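Local coordinates for protein potential RNA-dependent RNA polymerase (Human picobirnavirus, PDB 5I61) that synthesises RNA on an RNA template as the RNA-dependent RNA polymerase of human picobirnavirus, and is thought to serve both transcription and genome replication, at residues B[241-246]-B[351-356]; B[330-335]-B[355-360]. All blocks are in the same frame, centred on the assembly; numbering follows the deposited sequence.

Contact 1 of 2, residues B[241-246]-B[351-356]; sequences DRRITK and NPNSQC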
loop_
_atom_site.group_PDB
_atom_site.type_symbol
_atom_site.label_atom_id
_atom_site.label_comp_id
_atom_site.label_asym_id
_atom_site.label_seq_id
_atom_site.Cartn_x
_atom_site.Cartn_y
_atom_site.Cartn_z
ATOM N N ASP B 241 12.105 7.488 -9.559
ATOM C CA ASP B 241 13.001 7.324 -10.708
ATOM C C ASP B 241 14.292 8.112 -10.527
ATOM O O ASP B 241 15.379 7.626 -10.868
ATOM C CB ASP B 241 12.325 7.779 -12.016
ATOM C CG ASP B 241 11.111 6.924 -12.430
ATOM O OD1 ASP B 241 11.007 5.733 -12.036
ATOM O OD2 ASP B 241 10.274 7.464 -13.193
ATOM N N ARG B 242 14.199 9.337 -9.998
ATOM C CA ARG B 242 15.399 10.154 -9.941
ATOM C C ARG B 242 16.390 9.610 -8.926
ATOM O O ARG B 242 17.600 9.649 -9.164
ATOM C CB ARG B 242 15.061 11.604 -9.621
ATOM C CG ARG B 242 16.326 12.475 -9.660
ATOM C CD ARG B 242 16.022 13.903 -9.320
ATOM N NE ARG B 242 14.653 14.176 -9.707
ATOM C CZ ARG B 242 13.644 14.267 -8.872
ATOM N NH1 ARG B 242 13.861 14.079 -7.534
ATOM N NH2 ARG B 242 12.419 14.519 -9.369
ATOM N N ARG B 243 15.887 9.054 -7.819
ATOM C CA ARG B 243 16.750 8.486 -6.800
ATOM C C ARG B 243 17.286 7.117 -7.219
ATOM O O ARG B 243 18.435 6.781 -6.879
ATOM C CB ARG B 243 15.983 8.422 -5.481
ATOM C CG ARG B 243 16.806 7.882 -4.353
ATOM C CD ARG B 243 16.438 8.467 -3.022
ATOM N NE ARG B 243 16.460 9.935 -2.977
ATOM C CZ ARG B 243 15.988 10.647 -1.949
ATOM N NH1 ARG B 243 15.455 10.031 -0.891
ATOM N NH2 ARG B 243 16.043 11.966 -1.977
ATOM N N ILE B 244 16.485 6.323 -7.962
ATOM C CA ILE B 244 17.030 5.123 -8.599
ATOM C C ILE B 244 18.213 5.509 -9.473
ATOM O O ILE B 244 19.251 4.848 -9.445
ATOM C CB ILE B 244 15.968 4.370 -9.423
ATOM C CG1 ILE B 244 14.908 3.744 -8.536
ATOM C CG2 ILE B 244 16.628 3.295 -10.283
ATOM C CD1 ILE B 244 15.368 2.562 -7.751
ATOM N N THR B 245 18.095 6.609 -10.231
ATOM C CA THR B 245 19.199 7.010 -11.102
ATOM C C THR B 245 20.431 7.354 -10.282
ATOM O O THR B 245 21.531 6.853 -10.549
ATOM C CB THR B 245 18.819 8.206 -11.978
ATOM O OG1 THR B 245 17.557 7.971 -12.613
ATOM C CG2 THR B 245 19.903 8.440 -13.052
ATOM N N LYS B 246 20.254 8.209 -9.265
ATOM C CA LYS B 246 21.364 8.570 -8.380
ATOM C C LYS B 246 22.000 7.328 -7.762
ATOM O O LYS B 246 23.224 7.236 -7.639
ATOM C CB LYS B 246 20.871 9.519 -7.283
ATOM C CG LYS B 246 20.785 11.020 -7.631
ATOM C CD LYS B 246 20.107 11.823 -6.467
ATOM C CE LYS B 246 18.526 11.909 -6.584
ATOM N NZ LYS B 246 17.634 12.022 -5.319
ATOM N N ASN B 351 24.376 3.572 0.966
ATOM C CA ASN B 351 24.202 4.532 -0.116
ATOM C C ASN B 351 22.880 5.262 0.082
ATOM O O ASN B 351 21.810 4.677 -0.121
ATOM C CB ASN B 351 24.226 3.856 -1.486
ATOM C CG ASN B 351 24.178 4.855 -2.616
ATOM O OD1 ASN B 351 23.308 5.731 -2.649
ATOM N ND2 ASN B 351 25.112 4.736 -3.558
ATOM N N PRO B 352 22.911 6.555 0.413
ATOM C CA PRO B 352 21.662 7.261 0.744
ATOM C C PRO B 352 20.626 7.275 -0.393
ATOM O O PRO B 352 19.467 7.660 -0.166
ATOM C CB PRO B 352 22.153 8.674 1.100
ATOM C CG PRO B 352 23.409 8.828 0.314
ATOM C CD PRO B 352 24.056 7.473 0.272
ATOM N N ASN B 353 20.978 6.846 -1.598
ATOM C CA ASN B 353 19.985 6.773 -2.663
ATOM C C ASN B 353 19.252 5.439 -2.697
ATOM O O ASN B 353 18.355 5.265 -3.515
ATOM C CB ASN B 353 20.644 7.071 -4.005
ATOM C CG ASN B 353 21.458 8.351 -3.956
ATOM O OD1 ASN B 353 20.917 9.446 -3.823
ATOM N ND2 ASN B 353 22.764 8.210 -4.049
ATOM N N SER B 354 19.607 4.509 -1.827
ATOM C CA SER B 354 18.730 3.404 -1.476
ATOM C C SER B 354 17.339 3.905 -1.065
ATOM O O SER B 354 17.174 5.020 -0.549
ATOM C CB SER B 354 19.365 2.609 -0.326
ATOM O OG SER B 354 20.693 2.230 -0.667
ATOM N N GLN B 355 16.322 3.062 -1.278
ATOM C CA GLN B 355 14.923 3.459 -1.075
ATOM C C GLN B 355 14.166 2.362 -0.338
ATOM O O GLN B 355 14.469 1.172 -0.489
ATOM C CB GLN B 355 14.186 3.745 -2.424
ATOM C CG GLN B 355 14.673 4.992 -3.134
ATOM C CD GLN B 355 13.802 5.391 -4.342
ATOM O OE1 GLN B 355 12.722 5.995 -4.171
ATOM N NE2 GLN B 355 14.289 5.087 -5.565
ATOM N N CYS B 356 13.149 2.761 0.424
ATOM C CA CYS B 356 12.233 1.769 0.950
ATOM C C CYS B 356 10.871 2.396 1.199
ATOM O O CYS B 356 10.740 3.617 1.352
ATOM C CB CYS B 356 12.769 1.131 2.235
ATOM S SG CYS B 356 13.108 2.310 3.599
HETATM O O HOH W 1 15.838 7.255 -0.201
#
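Arg243 lies across the side chain of Gln355 at a slant, touching it with its aliphatic stem: CB is 3.7 Å from Gln355 NE2, and CG and CD run past the CG and CD carbons of the glutamine. The charged end turns elsewhere, with the guanidinium plane 68° from the amide plane, so the two flat groups do not stack. CG of Arg243 stands anti to its own backbone N (chi1 -178°), which carries the stem to 3.2 Å from Asn353 O; bends at chi2 and chi3 then swing the guanidinium along the loop. There NH1 reaches a water at 2.9 Å that donates to Ser354 O at 2.6 Å, a bridge in place of any direct hydrogen bond between the two segments.

The amide of Gln355 meets Ile244 at about a right angle, with NE2 3.3 Å from CG1 and CD1 close by. That nitrogen donates to Val240 O, one helical turn before Ile244, so a buried polar group ends on a backbone acceptor while its flank packs on hydrocarbon. Further along the helix, Asn353 crosses Lys246 nearly perpendicularly, OD1 lying 3.5 Å from the lysine CB. Asn353 sits in a type I turn from Asn351 to Ser354, closed by Ser354 N to Asn351 O, which Ser354 OG also reaches; an Asx turn overlaps it, Asn353 N donating to Asn351 OD1 at 2.8 Å.

Helix 237-250 thereby covers the entry to edge strand 355-357 of the palm sheet, with Ile244 also reaching Val362 on strand 360-363 and His403 on strand 401-404. Helix 327-344 holds the loop as well, through Arg336, which donates to both Pro352 O and Ser354 O.

Contact 2 of 2, residues B[330-335]-B[355-360]; sequences DETLVH and QCLGDD
His335 and Thr332 grip the backbone of Gly358 from one helix, one taking its carbonyl and the other its amide. The His335 ND1-H points at Gly358 O over 2.6 Å and is nearly straight (173°); the oxygen lies in the imidazole plane, although the donor is tilted somewhat from the plane of the carbonyl. The Gly358 N-H runs equally directly to Thr332 OG1 at 3.0 Å. Because that hydroxyl is also hydrogen-bonded to Asn328 O one turn back, the chain of bonds continues into the helix backbone.

Around these two bonds the fit is close. Cys356 CB sits 3.5 Å above the centre of the imidazole in a CH-pi contact only 7° off the ring normal, while SG lies obliquely to the same ring. Thr332 CG2, anti to its backbone N, approaches Cys356 O at 3.4 Å. Next to the glycine, the extended Glu331 chain brings OE1 to 3.5 Å from Gly358 CA.

The next shell fixes the loop itself. Leu357 to Asp360 form a type II' turn in which Leu357 and Asp360 exchange backbone hydrogen bonds, and Gly358 takes the turn's positive phi (42°). Phe262 packs edge-to-face with the His335 ring, and Asp360 OD2 accepts from Leu399 N, just past strand 395-398.

The turn carries the Gly-Asp-Asp signature of polymerase motif C, and the helix is that of motif B. The axis of segment 330-335, on helix 327-344, passes 7.4 Å from that of strand 355-357 and runs roughly antiparallel to it; Leu333 and Val334 face helix 271-284, while Leu357 on the strand meets helix 232-235.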
loop_
_atom_site.group_PDB
_atom_site.type_symbol
_atom_site.label_atom_id
_atom_site.label_comp_id
_atom_site.label_asym_id
_atom_site.label_seq_id
_atom_site.Cartn_x
_atom_site.Cartn_y
_atom_site.Cartn_z
ATOM N N ASP B 330 5.148 4.355 10.041
ATOM C CA ASP B 330 5.945 3.596 11.010
ATOM C C ASP B 330 6.839 2.599 10.308
ATOM O O ASP B 330 8.031 2.484 10.628
ATOM C CB ASP B 330 5.069 2.849 12.005
ATOM C CG ASP B 330 4.380 3.758 13.013
ATOM O OD1 ASP B 330 4.449 5.003 12.908
ATOM O OD2 ASP B 330 3.708 3.199 13.901
ATOM N N GLU B 331 6.294 1.878 9.331
ATOM C CA GLU B 331 7.073 0.811 8.718
ATOM C C GLU B 331 8.196 1.367 7.857
ATOM O O GLU B 331 9.256 0.739 7.739
ATOM C CB GLU B 331 6.181 -0.082 7.868
ATOM C CG GLU B 331 5.092 -0.796 8.583
ATOM C CD GLU B 331 4.394 -1.771 7.665
ATOM O OE1 GLU B 331 4.613 -1.681 6.428
ATOM O OE2 GLU B 331 3.644 -2.631 8.181
ATOM N N THR B 332 7.956 2.506 7.194
ATOM C CA THR B 332 8.979 3.047 6.309
ATOM C C THR B 332 10.123 3.657 7.113
ATOM O O THR B 332 11.288 3.547 6.715
ATOM C CB THR B 332 8.373 4.069 5.338
ATOM O OG1 THR B 332 7.339 3.448 4.566
ATOM C CG2 THR B 332 9.441 4.640 4.369
ATOM N N LEU B 333 9.826 4.284 8.259
ATOM C CA LEU B 333 10.910 4.839 9.075
ATOM C C LEU B 333 11.797 3.723 9.630
ATOM O O LEU B 333 13.028 3.860 9.681
ATOM C CB LEU B 333 10.337 5.707 10.207
ATOM C CG LEU B 333 9.634 7.019 9.813
ATOM C CD1 LEU B 333 8.947 7.700 10.988
ATOM C CD2 LEU B 333 10.571 7.986 9.142
ATOM N N VAL B 334 11.186 2.595 10.016
ATOM C CA VAL B 334 11.921 1.485 10.610
ATOM C C VAL B 334 12.650 0.670 9.553
ATOM O O VAL B 334 13.780 0.210 9.785
ATOM C CB VAL B 334 10.967 0.612 11.438
ATOM C CG1 VAL B 334 11.625 -0.674 11.842
ATOM C CG2 VAL B 334 10.550 1.361 12.665
ATOM N N HIS B 335 12.023 0.477 8.395
ATOM C CA HIS B 335 12.668 -0.204 7.282
ATOM C C HIS B 335 13.944 0.536 6.890
ATOM O O HIS B 335 14.958 -0.086 6.542
ATOM C CB HIS B 335 11.665 -0.284 6.115
ATOM C CG HIS B 335 12.087 -1.162 4.972
ATOM N ND1 HIS B 335 11.176 -1.735 4.107
ATOM C CD2 HIS B 335 13.311 -1.545 4.531
ATOM C CE1 HIS B 335 11.815 -2.430 3.187
ATOM N NE2 HIS B 335 13.112 -2.332 3.420
ATOM N N GLN B 355 16.322 3.062 -1.278
ATOM C CA GLN B 355 14.923 3.459 -1.075
ATOM C C GLN B 355 14.166 2.362 -0.338
ATOM O O GLN B 355 14.469 1.172 -0.489
ATOM C CB GLN B 355 14.186 3.745 -2.424
ATOM C CG GLN B 355 14.673 4.992 -3.134
ATOM C CD GLN B 355 13.802 5.391 -4.342
ATOM O OE1 GLN B 355 12.722 5.995 -4.171
ATOM N NE2 GLN B 355 14.289 5.087 -5.565
ATOM N N CYS B 356 13.149 2.761 0.424
ATOM C CA CYS B 356 12.233 1.769 0.950
ATOM C C CYS B 356 10.871 2.396 1.199
ATOM O O CYS B 356 10.740 3.617 1.352
ATOM C CB CYS B 356 12.769 1.131 2.235
ATOM S SG CYS B 356 13.108 2.310 3.599
ATOM N N LEU B 357 9.856 1.537 1.223
ATOM C CA LEU B 357 8.470 1.944 1.416
ATOM C C LEU B 357 7.727 0.722 1.934
ATOM O O LEU B 357 7.643 -0.289 1.227
ATOM C CB LEU B 357 7.855 2.452 0.108
ATOM C CG LEU B 357 6.560 3.299 0.089
ATOM C CD1 LEU B 357 5.340 2.548 0.541
ATOM C CD2 LEU B 357 6.673 4.606 0.855
ATOM N N GLY B 358 7.191 0.822 3.148
ATOM C CA GLY B 358 6.610 -0.326 3.828
ATOM C C GLY B 358 7.446 -1.584 3.680
ATOM O O GLY B 358 8.593 -1.634 4.139
ATOM N N ASP B 359 6.904 -2.603 3.019
ATOM C CA ASP B 359 7.580 -3.892 2.958
ATOM C C ASP B 359 8.488 -4.056 1.732
ATOM O O ASP B 359 8.934 -5.174 1.474
ATOM C CB ASP B 359 6.549 -5.040 3.011
ATOM C CG ASP B 359 5.767 -5.211 1.713
ATOM O OD1 ASP B 359 5.959 -4.426 0.773
ATOM O OD2 ASP B 359 4.932 -6.143 1.629
ATOM N N ASP B 360 8.772 -2.992 0.982
ATOM C CA ASP B 360 9.492 -3.064 -0.291
ATOM C C ASP B 360 10.727 -2.176 -0.211
ATOM O O ASP B 360 10.631 -1.005 0.174
ATOM C CB ASP B 360 8.579 -2.602 -1.439
ATOM C CG ASP B 360 9.015 -3.093 -2.795
ATOM O OD1 ASP B 360 10.137 -3.577 -2.975
ATOM O OD2 ASP B 360 8.219 -2.967 -3.732
#

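Overall arrangement
The two contacts share Gln355 and Cys356; both use strand 355-357, and their centres lie about 14 Å apart. The neighbouring side chains serve different helices: Gln355 packs on helix 237-250 in contact 1, Cys356 on helix 327-344 in contact 2. Contact 1 holds the strand's entry, about 20 Å from the centre of the chain and partly solvent-facing; contact 2, buried and about 11 Å from that centre, holds the Gly-Asp-Asp turn at its exit. In related polymerases the aspartates of this turn belong to the metal-dependent catalytic centre, so contact 2 probably helps fix the active-site hairpin; contact 1 lies at the other end of the strand, where the chain enters it.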